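Local coordinates for glycosyl hydrolase family 26 (Bacteroides ovatus, PDB 4ZXO), which probably hydrolyses the internal beta-1,4-mannosidic linkages of galactomannan as an endo-acting beta-mannanase with a TIM-barrel fold, at residues A[32-37]-A[48-53]; A[67-72]-A[100-105]; A[242-247]-A[284-289]; A[265-270]-A[295-300]. All blocks are in the same frame, centred on the assembly; numbering follows the deposited sequence.

Interaction 1. Residues A[32-37]-A[48-53]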
# COMPACT_ATOMS: atom_id res chain seq x y z
N HIS A 32 -4.86 6.42 2.16
CA HIS A 32 -4.09 6.16 3.38
C HIS A 32 -4.67 6.92 4.58
O HIS A 32 -5.07 8.09 4.50
CB HIS A 32 -2.61 6.56 3.17
CG HIS A 32 -1.69 6.04 4.23
ND1 HIS A 32 -1.21 4.74 4.25
CD2 HIS A 32 -1.18 6.65 5.34
CE1 HIS A 32 -0.44 4.57 5.32
NE2 HIS A 32 -0.39 5.73 5.98
N ASP A 33 -4.74 6.20 5.69
CA ASP A 33 -5.20 6.70 7.01
C ASP A 33 -6.63 7.28 6.92
O ASP A 33 -6.99 8.16 7.68
CB ASP A 33 -4.18 7.73 7.56
CG ASP A 33 -3.01 7.05 8.23
OD1 ASP A 33 -3.14 5.85 8.56
OD2 ASP A 33 -1.96 7.72 8.42
N ASP A 34 -7.43 6.72 5.99
CA ASP A 34 -8.68 7.37 5.63
C ASP A 34 -9.65 7.55 6.80
O ASP A 34 -10.29 8.62 6.93
CB ASP A 34 -9.38 6.53 4.55
CG ASP A 34 -10.63 7.24 4.03
OD1 ASP A 34 -10.49 8.32 3.40
OD2 ASP A 34 -11.75 6.75 4.28
N THR A 35 -9.76 6.53 7.65
CA THR A 35 -10.67 6.59 8.78
C THR A 35 -9.98 6.91 10.09
O THR A 35 -10.63 6.92 11.15
CB THR A 35 -11.43 5.27 8.91
OG1 THR A 35 -10.48 4.19 8.74
CG2 THR A 35 -12.50 5.17 7.83
N ALA A 36 -8.68 7.21 10.03
CA ALA A 36 -7.96 7.62 11.24
C ALA A 36 -8.03 9.14 11.48
O ALA A 36 -8.15 9.58 12.63
CB ALA A 36 -6.51 7.15 11.16
N TYR A 37 -7.90 9.92 10.41
CA TYR A 37 -7.92 11.40 10.54
C TYR A 37 -8.03 12.01 9.15
O TYR A 37 -7.97 11.31 8.14
CB TYR A 37 -6.65 11.90 11.29
CG TYR A 37 -5.37 11.45 10.61
CD1 TYR A 37 -4.96 12.04 9.42
CD2 TYR A 37 -4.60 10.43 11.16
CE1 TYR A 37 -3.79 11.65 8.77
CE2 TYR A 37 -3.42 10.01 10.54
CZ TYR A 37 -3.04 10.60 9.32
OH TYR A 37 -1.92 10.15 8.65
N SER A 48 -14.40 10.07 7.43
CA SER A 48 -13.54 9.78 6.27
C SER A 48 -13.58 10.99 5.37
O SER A 48 -14.70 11.40 4.99
CB SER A 48 -14.06 8.57 5.51
OG SER A 48 -13.60 8.60 4.16
N ASP A 49 -12.43 11.60 5.01
CA ASP A 49 -12.54 12.75 4.08
C ASP A 49 -13.10 12.28 2.73
O ASP A 49 -13.84 13.03 2.06
CB ASP A 49 -11.20 13.41 3.88
CG ASP A 49 -10.84 14.35 5.00
OD1 ASP A 49 -11.70 14.59 5.90
OD2 ASP A 49 -9.74 14.91 4.92
N VAL A 50 -12.75 11.07 2.32
CA VAL A 50 -13.32 10.54 1.06
C VAL A 50 -14.84 10.38 1.12
O VAL A 50 -15.56 10.89 0.24
CB VAL A 50 -12.64 9.19 0.69
CG1 VAL A 50 -13.38 8.50 -0.44
CG2 VAL A 50 -11.20 9.50 0.28
N LYS A 51 -15.35 9.75 2.17
CA LYS A 51 -16.78 9.60 2.29
C LYS A 51 -17.46 10.95 2.45
O LYS A 51 -18.53 11.18 1.89
CB LYS A 51 -17.10 8.67 3.48
CG LYS A 51 -18.61 8.35 3.64
CD LYS A 51 -18.79 7.32 4.73
CE LYS A 51 -20.27 7.05 5.05
NZ LYS A 51 -20.74 8.04 6.07
N SER A 52 -16.83 11.89 3.17
CA SER A 52 -17.45 13.21 3.35
C SER A 52 -17.63 13.91 2.03
O SER A 52 -18.53 14.74 1.89
CB SER A 52 -16.61 14.10 4.28
OG SER A 52 -16.68 13.62 5.59
N VAL A 53 -16.78 13.58 1.04
CA VAL A 53 -16.94 14.23 -0.28
C VAL A 53 -17.86 13.47 -1.21
O VAL A 53 -18.80 14.03 -1.78
CB VAL A 53 -15.58 14.45 -0.97
CG1 VAL A 53 -15.73 14.91 -2.45
CG2 VAL A 53 -14.78 15.45 -0.17
O HOH W 1 -9.63 10.99 5.78
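T35 and S48 bring their backbones to a CA–CA distance of 5.0 Å where the irregular loop 32-37 passes the first turn of helix 49-54. The grip comes from D34, the residue before T35. With its CG anti to the backbone N (chi1 -174°), the carboxylate is carried across to S48, whose OG donates to OD2 over 2.6 Å. The hydroxyl comes in on the syn side of OD2, 20° out of the carboxylate plane. S48 is the N-cap residue, and the same OG accepts from K51 N at 2.9 Å in an almost straight bond (177° at the hydrogen). The serine hydroxyl thus links the loop's carboxylate to the first turn of the helix, donating to one and accepting from the other; there the helix dipole would be expected to suit a negative charge. The other carboxylate oxygen, OD1, is hydrogen-bonded to H31 ND1 and rests against the methyl V50 CG2 at 3.4 Å, so both oxygens have defined neighbours in a buried setting. A water ties the backbones together as well: it donates to D34 O (2.7 Å) and to Y37 O, and accepts from D49 N. D49 itself turns its OD1 to W41 NE1. This is a serine N-cap oriented by a second-shell aspartate, joining the loop that leaves the first barrel strand, 27-32, to a short helix of the TIM-barrel fold.

Interaction 2. Residues A[67-72]-A[100-105]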
# COMPACT_ATOMS: atom_id res chain seq x y z
N GLU A 67 7.19 1.93 13.58
CA GLU A 67 7.44 2.00 15.05
C GLU A 67 6.75 0.90 15.83
O GLU A 67 6.98 0.78 17.03
CB GLU A 67 7.11 3.39 15.66
CG GLU A 67 7.95 4.48 15.00
CD GLU A 67 7.86 5.80 15.73
OE1 GLU A 67 7.37 5.88 16.88
OE2 GLU A 67 8.33 6.80 15.17
N ILE A 68 6.00 0.00 15.19
CA ILE A 68 5.54 -1.17 15.94
C ILE A 68 6.72 -1.94 16.47
O ILE A 68 6.64 -2.53 17.58
CB ILE A 68 4.59 -2.08 15.09
CG1 ILE A 68 3.74 -2.98 16.05
CG2 ILE A 68 5.40 -2.89 14.05
CD1 ILE A 68 2.48 -3.47 15.43
N GLU A 69 7.83 -1.89 15.75
CA GLU A 69 9.04 -2.61 16.14
C GLU A 69 9.63 -2.10 17.45
O GLU A 69 10.47 -2.81 18.06
CB GLU A 69 10.10 -2.49 15.04
CG GLU A 69 10.50 -1.04 14.65
CD GLU A 69 9.54 -0.36 13.66
OE1 GLU A 69 8.45 -0.89 13.38
OE2 GLU A 69 9.90 0.77 13.20
N LEU A 70 9.28 -0.86 17.82
CA LEU A 70 9.76 -0.28 19.09
C LEU A 70 8.95 -0.72 20.30
O LEU A 70 9.31 -0.38 21.43
CB LEU A 70 9.74 1.21 19.02
CG LEU A 70 10.57 1.82 17.89
CD1 LEU A 70 10.58 3.36 17.95
CD2 LEU A 70 12.01 1.35 17.89
N GLY A 71 7.89 -1.46 20.10
CA GLY A 71 7.13 -1.98 21.25
C GLY A 71 6.21 -0.98 21.95
O GLY A 71 5.69 -1.26 23.05
N GLY A 72 6.02 0.19 21.34
CA GLY A 72 5.14 1.21 21.90
C GLY A 72 3.71 1.09 21.45
O GLY A 72 3.32 0.10 20.83
N LEU A 100 -1.15 -2.43 4.33
CA LEU A 100 -0.30 -1.86 5.39
C LEU A 100 1.10 -1.63 4.84
O LEU A 100 1.68 -2.57 4.24
CB LEU A 100 -0.20 -2.81 6.59
CG LEU A 100 -1.56 -3.00 7.25
CD1 LEU A 100 -1.44 -4.15 8.27
CD2 LEU A 100 -2.03 -1.74 7.98
N SER A 101 1.62 -0.42 5.01
CA SER A 101 3.01 -0.17 4.73
C SER A 101 3.81 -0.18 6.03
O SER A 101 3.23 -0.31 7.12
CB SER A 101 3.18 1.16 3.98
OG SER A 101 2.41 2.16 4.61
N TRP A 102 5.13 -0.05 5.94
CA TRP A 102 5.97 -0.18 7.14
C TRP A 102 7.15 0.75 7.02
O TRP A 102 8.24 0.34 6.53
CB TRP A 102 6.48 -1.66 7.28
CG TRP A 102 7.11 -1.95 8.62
CD1 TRP A 102 6.95 -1.26 9.80
CD2 TRP A 102 7.97 -3.05 8.90
NE1 TRP A 102 7.70 -1.86 10.79
CE2 TRP A 102 8.34 -2.95 10.27
CE3 TRP A 102 8.51 -4.07 8.13
CZ2 TRP A 102 9.20 -3.86 10.90
CZ3 TRP A 102 9.36 -5.01 8.75
CH2 TRP A 102 9.70 -4.90 10.15
N HIS A 103 6.97 1.98 7.49
CA HIS A 103 8.11 2.89 7.54
C HIS A 103 8.94 2.58 8.81
O HIS A 103 8.88 3.30 9.85
CB HIS A 103 7.65 4.36 7.51
CG HIS A 103 7.21 4.83 6.17
ND1 HIS A 103 5.97 4.52 5.63
CD2 HIS A 103 7.81 5.65 5.28
CE1 HIS A 103 5.84 5.14 4.46
NE2 HIS A 103 6.95 5.82 4.22
N VAL A 104 9.70 1.49 8.71
CA VAL A 104 10.42 0.92 9.85
C VAL A 104 11.66 1.75 10.18
O VAL A 104 12.34 2.31 9.29
CB VAL A 104 10.80 -0.55 9.52
CG1 VAL A 104 11.55 -0.67 8.17
CG2 VAL A 104 11.53 -1.30 10.63
N ARG A 105 11.92 1.83 11.49
CA ARG A 105 13.09 2.53 11.98
C ARG A 105 14.39 1.90 11.44
O ARG A 105 14.42 0.75 10.95
CB ARG A 105 13.11 2.47 13.53
CG ARG A 105 11.91 3.07 14.23
CD ARG A 105 11.78 4.58 14.12
NE ARG A 105 12.90 5.27 14.81
CZ ARG A 105 12.98 6.58 14.95
NH1 ARG A 105 12.02 7.36 14.53
NH2 ARG A 105 14.04 7.12 15.56
O HOH W 2 9.64 7.02 12.75
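Two loops that leave neighbouring strands of the TIM barrel, 60-64 and 97-101, meet through E69 and the run W102 to R105, at the carboxy-terminal end of the barrel, where enzymes of this fold carry their active sites. E69 divides its two oxygens between donors. OE1 takes the indole N-H of W102 (NE1 to OE1 2.9 Å, 162° at the hydrogen); OE1 lies at the edge of the indole, near its plane, while NE1 stands above the E69 carboxylate plane. OE2 accepts R105 N at 2.9 Å, and that nitrogen too is above the plane. The bend that brings the carboxylate here begins at CB, with CG between backbone N and carbonyl carbon (chi1 56°). V104 CG2 packs against the E69 carboxyl at 3.7 Å from CD. Beyond this clamp, the arginine chain runs over L70, whose CD1 lies 4.0 Å from R105 CG. R105 NH1 reaches E67 OE2 only in a long salt bridge of 3.8 Å, bridged by a water that donates to OE2 and accepts from NH1, while NH2 bonds to G110 O. E69 fixes one loop on the other with two nearly straight bonds, and the E67–R105 pair probably adds a softer, water-mediated attraction.

Interaction 3. Residues A[242-247]-A[284-289]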
# COMPACT_ATOMS: atom_id res chain seq x y z
N SER A 242 2.73 17.10 -17.18
CA SER A 242 3.15 16.37 -18.37
C SER A 242 4.09 15.20 -18.01
O SER A 242 3.98 14.08 -18.54
CB SER A 242 3.84 17.33 -19.37
OG SER A 242 5.09 17.79 -18.86
N GLN A 243 5.01 15.46 -17.09
CA GLN A 243 5.97 14.45 -16.70
C GLN A 243 5.23 13.30 -16.00
O GLN A 243 5.53 12.11 -16.20
CB GLN A 243 7.03 15.04 -15.77
CG GLN A 243 8.29 14.19 -15.69
CD GLN A 243 9.03 14.10 -17.04
OE1 GLN A 243 8.92 14.99 -17.89
NE2 GLN A 243 9.76 13.00 -17.24
N TYR A 244 4.28 13.65 -15.14
CA TYR A 244 3.49 12.63 -14.45
C TYR A 244 2.76 11.73 -15.44
O TYR A 244 2.73 10.51 -15.27
CB TYR A 244 2.49 13.30 -13.52
CG TYR A 244 1.52 12.39 -12.80
CD1 TYR A 244 1.93 11.50 -11.79
CD2 TYR A 244 0.17 12.43 -13.10
CE1 TYR A 244 1.01 10.71 -11.12
CE2 TYR A 244 -0.78 11.63 -12.44
CZ TYR A 244 -0.34 10.80 -11.43
OH TYR A 244 -1.25 10.02 -10.74
N ILE A 245 2.13 12.32 -16.45
CA ILE A 245 1.40 11.52 -17.43
C ILE A 245 2.37 10.58 -18.14
O ILE A 245 2.07 9.41 -18.28
CB ILE A 245 0.63 12.44 -18.43
CG1 ILE A 245 -0.56 13.05 -17.68
CG2 ILE A 245 0.06 11.63 -19.58
CD1 ILE A 245 -1.18 14.20 -18.41
N LYS A 246 3.54 11.08 -18.53
CA LYS A 246 4.55 10.24 -19.19
C LYS A 246 5.02 9.12 -18.24
O LYS A 246 5.07 7.95 -18.59
CB LYS A 246 5.75 11.10 -19.66
CG LYS A 246 6.96 10.32 -20.17
CD LYS A 246 7.97 11.21 -20.96
CE LYS A 246 9.18 10.37 -21.53
NZ LYS A 246 9.97 10.96 -22.74
N GLN A 247 5.41 9.50 -17.03
CA GLN A 247 6.01 8.54 -16.13
C GLN A 247 5.00 7.56 -15.57
O GLN A 247 5.35 6.37 -15.40
CB GLN A 247 6.67 9.26 -14.99
CG GLN A 247 7.91 10.04 -15.45
CD GLN A 247 9.00 9.14 -16.01
OE1 GLN A 247 9.16 8.00 -15.58
NE2 GLN A 247 9.78 9.65 -17.00
N GLY A 284 -9.52 14.78 -15.13
CA GLY A 284 -8.76 15.36 -16.22
C GLY A 284 -7.34 14.87 -16.34
O GLY A 284 -6.74 15.00 -17.39
N THR A 285 -6.79 14.34 -15.26
CA THR A 285 -5.41 13.81 -15.29
C THR A 285 -5.36 12.34 -14.86
O THR A 285 -4.90 11.50 -15.61
CB THR A 285 -4.50 14.64 -14.39
OG1 THR A 285 -4.48 15.98 -14.90
CG2 THR A 285 -3.07 14.15 -14.42
N LEU A 286 -5.84 12.02 -13.66
CA LEU A 286 -5.66 10.65 -13.17
C LEU A 286 -6.47 9.60 -13.96
O LEU A 286 -5.93 8.57 -14.44
CB LEU A 286 -6.06 10.58 -11.70
CG LEU A 286 -5.88 9.21 -11.07
CD1 LEU A 286 -4.45 8.72 -10.97
CD2 LEU A 286 -6.49 9.11 -9.66
N LEU A 287 -7.77 9.81 -14.08
CA LEU A 287 -8.65 8.79 -14.70
C LEU A 287 -8.26 8.46 -16.13
O LEU A 287 -8.18 7.29 -16.48
CB LEU A 287 -10.09 9.24 -14.62
CG LEU A 287 -11.12 8.18 -15.10
CD1 LEU A 287 -11.02 6.83 -14.32
CD2 LEU A 287 -12.55 8.71 -14.99
N PRO A 288 -7.94 9.47 -16.95
CA PRO A 288 -7.60 9.07 -18.34
C PRO A 288 -6.35 8.23 -18.45
O PRO A 288 -6.24 7.46 -19.40
CB PRO A 288 -7.38 10.40 -19.07
CG PRO A 288 -8.21 11.41 -18.28
CD PRO A 288 -8.11 10.94 -16.81
N VAL A 289 -5.46 8.32 -17.46
CA VAL A 289 -4.30 7.45 -17.47
C VAL A 289 -4.64 6.08 -16.92
O VAL A 289 -4.41 5.10 -17.61
CB VAL A 289 -3.12 8.03 -16.66
CG1 VAL A 289 -1.95 7.04 -16.66
CG2 VAL A 289 -2.68 9.34 -17.28
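Y244 and T285 make the first shell: the threonine methyl CG2 sits at the edge of the phenol ring, near its plane, equally close to CD2 and CE2 at 3.9 Å. Y244 OH passes the methyl L286 CD1 at 3.5 Å. A first torsion with CG anti to the backbone N (chi1 176°) sends the ring across the gap between the helices. I245 works beside it, its CG1 4.3 Å from T285 CG2 and its CG2 4.2 Å from V289 CG2. Behind these contacts stand two outer helices of the barrel, 241-262 and 281-290, whose short segments run almost parallel, 13° apart, with axes 10.7 Å from each other. In the second of them a wide pi-type turn at 284-286 shapes the stretch that carries T285 and L286. Polar ends have further partners: Y244 OH bonds to T271 OG1 at the end of the intervening strand 266-271, and R241, one residue before S242 in the same helix, donates from NE to T285 OG1 and from NH2 to G284 O. F327 of helix 321-328 lies on L286. Contact between the six-residue segments is thus van der Waals, while R241 adds hydrogen bonds between the helices and T271 holds the Y244 hydroxyl.

Interaction 4. Residues A[265-270]-A[295-300]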
# COMPACT_ATOMS: atom_id res chain seq x y z
N PRO A 265 -1.39 -9.72 -10.22
CA PRO A 265 -2.20 -8.51 -10.33
C PRO A 265 -1.30 -7.30 -10.08
O PRO A 265 -0.26 -7.44 -9.44
CB PRO A 265 -3.23 -8.67 -9.22
CG PRO A 265 -2.57 -9.49 -8.21
CD PRO A 265 -1.66 -10.44 -8.96
N ILE A 266 -1.77 -6.15 -10.53
CA ILE A 266 -0.99 -4.92 -10.45
C ILE A 266 -1.78 -3.82 -9.75
O ILE A 266 -3.03 -3.86 -9.66
CB ILE A 266 -0.57 -4.46 -11.87
CG1 ILE A 266 -1.79 -4.03 -12.69
CG2 ILE A 266 0.27 -5.58 -12.54
CD1 ILE A 266 -1.41 -3.45 -14.05
N ALA A 267 -1.07 -2.84 -9.24
CA ALA A 267 -1.72 -1.76 -8.54
C ALA A 267 -0.87 -0.49 -8.53
O ALA A 267 0.35 -0.56 -8.54
CB ALA A 267 -2.03 -2.17 -7.06
N LEU A 268 -1.54 0.65 -8.50
CA LEU A 268 -0.86 1.91 -8.28
C LEU A 268 -0.94 2.17 -6.77
O LEU A 268 -1.96 2.59 -6.25
CB LEU A 268 -1.51 3.01 -9.12
CG LEU A 268 -0.96 4.44 -8.99
CD1 LEU A 268 0.58 4.56 -9.17
CD2 LEU A 268 -1.66 5.33 -9.99
N THR A 269 0.10 1.72 -6.06
CA THR A 269 0.03 1.55 -4.62
C THR A 269 0.19 2.88 -3.86
O THR A 269 -0.22 2.96 -2.70
CB THR A 269 1.07 0.50 -4.13
OG1 THR A 269 2.34 0.73 -4.76
CG2 THR A 269 0.56 -0.90 -4.55
N GLU A 270 0.79 3.89 -4.49
CA GLU A 270 0.73 5.27 -3.96
C GLU A 270 0.71 6.22 -5.16
O GLU A 270 1.49 6.04 -6.10
CB GLU A 270 1.95 5.68 -3.12
CG GLU A 270 2.09 5.00 -1.81
CD GLU A 270 3.19 5.56 -0.97
OE1 GLU A 270 3.55 6.75 -1.11
OE2 GLU A 270 3.73 4.83 -0.12
N LEU A 295 -5.63 -2.15 -13.48
CA LEU A 295 -5.22 -2.00 -12.09
C LEU A 295 -6.23 -2.63 -11.15
O LEU A 295 -7.46 -2.44 -11.31
CB LEU A 295 -5.12 -0.53 -11.70
CG LEU A 295 -4.14 0.29 -12.53
CD1 LEU A 295 -4.07 1.69 -11.91
CD2 LEU A 295 -2.77 -0.31 -12.50
N SER A 296 -5.73 -3.29 -10.10
CA SER A 296 -6.65 -3.80 -9.07
C SER A 296 -7.07 -2.71 -8.12
O SER A 296 -8.18 -2.76 -7.58
CB SER A 296 -6.02 -4.92 -8.27
OG SER A 296 -5.69 -5.99 -9.11
N TYR A 297 -6.16 -1.75 -7.86
CA TYR A 297 -6.51 -0.62 -7.02
C TYR A 297 -5.55 0.53 -7.28
O TYR A 297 -4.49 0.35 -7.91
CB TYR A 297 -6.53 -0.98 -5.52
CG TYR A 297 -5.26 -1.52 -4.88
CD1 TYR A 297 -4.37 -0.70 -4.16
CD2 TYR A 297 -4.96 -2.88 -4.98
CE1 TYR A 297 -3.22 -1.26 -3.53
CE2 TYR A 297 -3.88 -3.44 -4.39
CZ TYR A 297 -3.01 -2.65 -3.67
OH TYR A 297 -1.91 -3.30 -3.13
N VAL A 298 -5.98 1.72 -6.86
CA VAL A 298 -5.18 2.95 -6.93
C VAL A 298 -5.35 3.62 -5.59
O VAL A 298 -6.50 3.81 -5.15
CB VAL A 298 -5.63 3.92 -8.07
CG1 VAL A 298 -7.07 4.28 -8.01
CG2 VAL A 298 -4.80 5.23 -8.04
N LEU A 299 -4.25 4.02 -4.96
CA LEU A 299 -4.35 4.54 -3.61
C LEU A 299 -3.68 5.89 -3.55
O LEU A 299 -2.55 6.03 -3.99
CB LEU A 299 -3.67 3.58 -2.62
CG LEU A 299 -3.84 4.06 -1.17
CD1 LEU A 299 -4.34 2.96 -0.24
CD2 LEU A 299 -2.54 4.64 -0.69
N VAL A 300 -4.38 6.88 -3.01
CA VAL A 300 -3.76 8.20 -2.82
C VAL A 300 -3.39 8.38 -1.35
O VAL A 300 -3.98 7.77 -0.42
CB VAL A 300 -4.67 9.37 -3.27
CG1 VAL A 300 -5.04 9.21 -4.76
CG2 VAL A 300 -5.88 9.53 -2.37
O HOH W 3 -4.48 -6.24 -11.67
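The Y297 ring has A267 CB over the centre of one face, 3.5 Å from the centroid and 12° off the ring normal, a CH-pi contact close to ideal. T269 CG2 approaches the same ring obliquely, 3.7 Å from Y297 OH. Y297 arrives there with CG between its backbone N and carbonyl carbon (chi1 59°), which folds the ring back over the neighbouring strand. The two strands, 266-271 and 295-300, are the parallel pair of a beta-alpha-beta crossover whose helix is 281-290, within the TIM barrel; their short segments lie 4.9 Å apart at an angle of 9°. L268 is gripped in the usual parallel manner, using both backbone groups on the two residues flanking V298: its N donates to Y297 O, and its O accepts L299 N, each at 3.0 Å. At the start of the pair S296 N donates to I266 O over 2.8 Å. On the side turned to the helices, L268 and V298 lie side by side, pointing the same way, with CD2 to CG2 at 3.7 Å, and I290 of the crossover helix packs on both. L295 joins that layer: its CD2 meets I266 CD1 while its CD1 rests on L268 CB, and L252 of helix 241-262 covers it. T269 OG1 bonds to D235 OD1 at the end of the preceding strand, 231-235. Between the two L268 bonds, V298 CA makes a bent CH···O contact of 3.3 Å with L268 O, the oxygen that also accepts L299 N.

Interaction 4 is the barrel core, its centre about 8 Å from that of the chain, and relies on strand hydrogen bonds backed by apolar layers. Interaction 3 joins the helices flanking strand 266-271 in the chain, by van der Waals contact between the segments, with hydrogen bonds from R241 just beside them. Interactions 1 and 2 are polar, each turning on one carboxylate: interaction 1, fully buried, sets the loop after strand 27-32 on helix 49-54, whereas interaction 2, partly exposed and with a water-linked ion pair, joins the loops after strands 60-64 and 97-101. H32 brings interaction 1 against interactions 2 and 4: its CE1 packs on S101 OG, and its N probably bonds to V300 O.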